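Local atomic coordinates of DyP-type peroxidase (Pleurotus ostreatus, PDB entry 6FSL), a protein that acts as a heme-dependent peroxidase of the dye-decolorizing family, binding heme b and probably using peroxide to oxidise dyes and related substrates. Residues A[193-198]-A[353-358]. The protein carries 1 engineered substitution. Numbering follows the deposited sequence.
Sequences ISNPAV and IIRRGI. With HEM (protoporphyrin IX containing Fe), chain C.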
# COMPACT_ATOMS: atom_id res chain seq x y z
N ILE A 193 -4.27 -5.52 8.31
CA ILE A 193 -4.57 -6.89 8.73
C ILE A 193 -3.86 -7.96 7.88
O ILE A 193 -3.20 -8.83 8.42
CB ILE A 193 -6.07 -7.13 8.74
CG1 ILE A 193 -6.72 -6.16 9.74
CG2 ILE A 193 -6.38 -8.57 9.16
CD1 ILE A 193 -8.24 -6.15 9.68
N SER A 194 -3.99 -7.91 6.57
CA SER A 194 -3.49 -8.98 5.73
C SER A 194 -2.21 -8.58 5.01
O SER A 194 -2.22 -7.76 4.11
CB SER A 194 -4.58 -9.40 4.74
OG SER A 194 -4.26 -10.62 4.10
N ASN A 195 -1.08 -9.14 5.41
CA ASN A 195 0.15 -9.03 4.64
C ASN A 195 0.73 -10.43 4.41
O ASN A 195 0.45 -11.34 5.19
CB ASN A 195 1.15 -8.17 5.39
CG ASN A 195 1.09 -6.69 5.01
OD1 ASN A 195 1.49 -5.85 5.82
ND2 ASN A 195 0.64 -6.36 3.80
N PRO A 196 1.54 -10.61 3.35
CA PRO A 196 2.09 -11.93 3.13
C PRO A 196 3.17 -12.23 4.15
O PRO A 196 3.94 -11.34 4.51
CB PRO A 196 2.70 -11.83 1.73
CG PRO A 196 3.06 -10.40 1.57
CD PRO A 196 2.07 -9.62 2.40
N ALA A 197 3.17 -13.47 4.63
CA ALA A 197 4.25 -13.99 5.45
C ALA A 197 5.38 -14.36 4.49
O ALA A 197 5.13 -14.90 3.42
CB ALA A 197 3.79 -15.22 6.24
N VAL A 198 6.62 -14.11 4.90
CA VAL A 198 7.79 -14.39 4.07
C VAL A 198 8.65 -15.56 4.58
O VAL A 198 9.18 -15.53 5.70
CB VAL A 198 8.65 -13.13 3.92
CG1 VAL A 198 9.81 -13.36 2.96
CG2 VAL A 198 7.77 -12.00 3.41
N ILE A 353 1.97 -7.98 -2.19
CA ILE A 353 2.68 -6.79 -1.73
C ILE A 353 2.61 -6.67 -0.22
O ILE A 353 1.62 -7.09 0.41
CB ILE A 353 2.15 -5.51 -2.38
CG1 ILE A 353 0.63 -5.45 -2.33
CG2 ILE A 353 2.59 -5.42 -3.84
CD1 ILE A 353 0.08 -4.05 -2.64
N ILE A 354 3.67 -6.11 0.36
CA ILE A 354 3.70 -5.75 1.77
C ILE A 354 3.35 -4.27 1.88
O ILE A 354 4.01 -3.42 1.30
CB ILE A 354 5.11 -6.03 2.39
CG1 ILE A 354 5.43 -7.53 2.28
CG2 ILE A 354 5.20 -5.57 3.84
CD1 ILE A 354 6.74 -7.96 2.91
N ARG A 355 2.31 -3.95 2.64
CA ARG A 355 1.86 -2.58 2.82
C ARG A 355 2.36 -2.02 4.13
O ARG A 355 2.37 -2.70 5.15
CB ARG A 355 0.35 -2.52 2.77
CG ARG A 355 -0.17 -2.96 1.42
CD ARG A 355 -1.68 -2.99 1.41
NE ARG A 355 -2.17 -4.06 2.28
CZ ARG A 355 -3.04 -3.94 3.28
NH1 ARG A 355 -3.63 -2.80 3.58
NH2 ARG A 355 -3.35 -5.03 3.97
N ARG A 356 2.80 -0.77 4.08
CA ARG A 356 3.24 -0.03 5.26
C ARG A 356 2.58 1.35 5.25
O ARG A 356 3.24 2.36 5.41
CB ARG A 356 4.76 0.11 5.28
CG ARG A 356 5.51 -1.19 5.20
CD ARG A 356 5.33 -2.08 6.44
NE ARG A 356 6.21 -3.25 6.33
CZ ARG A 356 6.03 -4.46 6.86
NH1 ARG A 356 4.99 -4.73 7.61
NH2 ARG A 356 6.95 -5.40 6.63
N GLY A 357 1.28 1.36 5.07
CA GLY A 357 0.53 2.61 4.97
C GLY A 357 0.45 3.38 6.28
O GLY A 357 0.39 2.78 7.33
N ILE A 358 0.49 4.71 6.22
CA ILE A 358 0.06 5.53 7.37
C ILE A 358 -0.96 6.59 6.92
O ILE A 358 -0.86 7.17 5.82
CB ILE A 358 1.25 6.16 8.14
CG1 ILE A 358 0.78 6.75 9.48
CG2 ILE A 358 1.98 7.20 7.29
CD1 ILE A 358 1.90 6.97 10.47
CHA HEM C . -6.39 -4.41 2.12
CHB HEM C . -8.19 0.02 2.46
CHC HEM C . -5.44 1.49 -1.29
CHD HEM C . -4.11 -3.12 -1.92
C1A HEM C . -7.09 -3.31 2.56
C2A HEM C . -8.01 -3.32 3.66
C3A HEM C . -8.51 -2.07 3.74
C4A HEM C . -7.93 -1.30 2.69
CMA HEM C . -9.52 -1.54 4.76
CAA HEM C . -8.41 -4.46 4.56
CBA HEM C . -7.63 -4.58 5.87
CGA HEM C . -6.28 -5.16 5.60
O1A HEM C . -6.16 -6.31 5.19
O2A HEM C . -5.25 -4.47 5.75
C1B HEM C . -7.56 0.82 1.49
C2B HEM C . -7.76 2.24 1.38
C3B HEM C . -7.00 2.68 0.33
C4B HEM C . -6.30 1.47 -0.19
CMB HEM C . -8.67 3.08 2.25
CAB HEM C . -6.83 4.05 -0.23
CBB HEM C . -7.41 5.16 0.20
C1C HEM C . -4.83 0.35 -1.83
C2C HEM C . -3.99 0.30 -2.97
C3C HEM C . -3.61 -1.04 -3.15
C4C HEM C . -4.25 -1.78 -2.11
CMC HEM C . -3.58 1.48 -3.81
CAC HEM C . -2.83 -1.66 -4.24
CBC HEM C . -2.69 -1.13 -5.45
C1D HEM C . -4.60 -3.80 -0.83
C2D HEM C . -4.24 -5.22 -0.62
C3D HEM C . -4.88 -5.55 0.51
C4D HEM C . -5.61 -4.37 0.97
CMD HEM C . -3.33 -6.16 -1.45
CAD HEM C . -4.81 -6.89 1.14
CBD HEM C . -5.74 -7.91 0.51
CGD HEM C . -5.71 -9.14 1.40
O1D HEM C . -6.80 -9.51 1.95
O2D HEM C . -4.59 -9.73 1.59
NA HEM C . -7.13 -2.08 1.93
NB HEM C . -6.75 0.42 0.51
NC HEM C . -5.02 -0.93 -1.37
ND HEM C . -5.45 -3.34 0.11
FE HEM C . -6.08 -1.56 0.31
O HOH W 1 -0.59 -6.65 1.60
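Arg355 reaches from strand 354-360 to the loop carrying Ser194, and its NH2 donates to Ser194 O at 3.0 Å (N-H...O 155°). The bond runs close to the guanidinium plane but arrives above the plane of the carbonyl. The same NH2 also donates to heme propionate O2A at 2.7 Å, whereas NH1 gives O2A only a weak bond and pairs with Asp191 in a salt bridge. A bend at chi3 (-68°) brings the guanidinium flat against the porphyrin, with heme C4D 3.5 Å above its centre. NE donates to a water, 3.1 Å from its oxygen, which also lies near Ser194 O. From the loop, Ile193 N and Ser194 N grip O2A and O1A of that propionate, and Ser194 OG binds O2D of the other at 2.7 Å. An alanine in place of Arg355 would probably leave Ser194 O and O2A without their shared donor and the Asp191 carboxylate without its salt-bridge partner. Away from the heme Pro196 packs tightly, CG 3.8 Å from Ile354 CG1 and CD 3.3 Å from Ile353 O; the contact thins to 4.2 Å between Ile354 CD1 and Val198 CG2. Partly exposed Arg356 forms the looser side, its NE and NH2 bonded to Asp11 O and Ile12 O. This arginine-propionate network, beside the Asp191 and Gly192 that end the GXXDG motif, is characteristic of the distal heme pocket of DyP-type peroxidases.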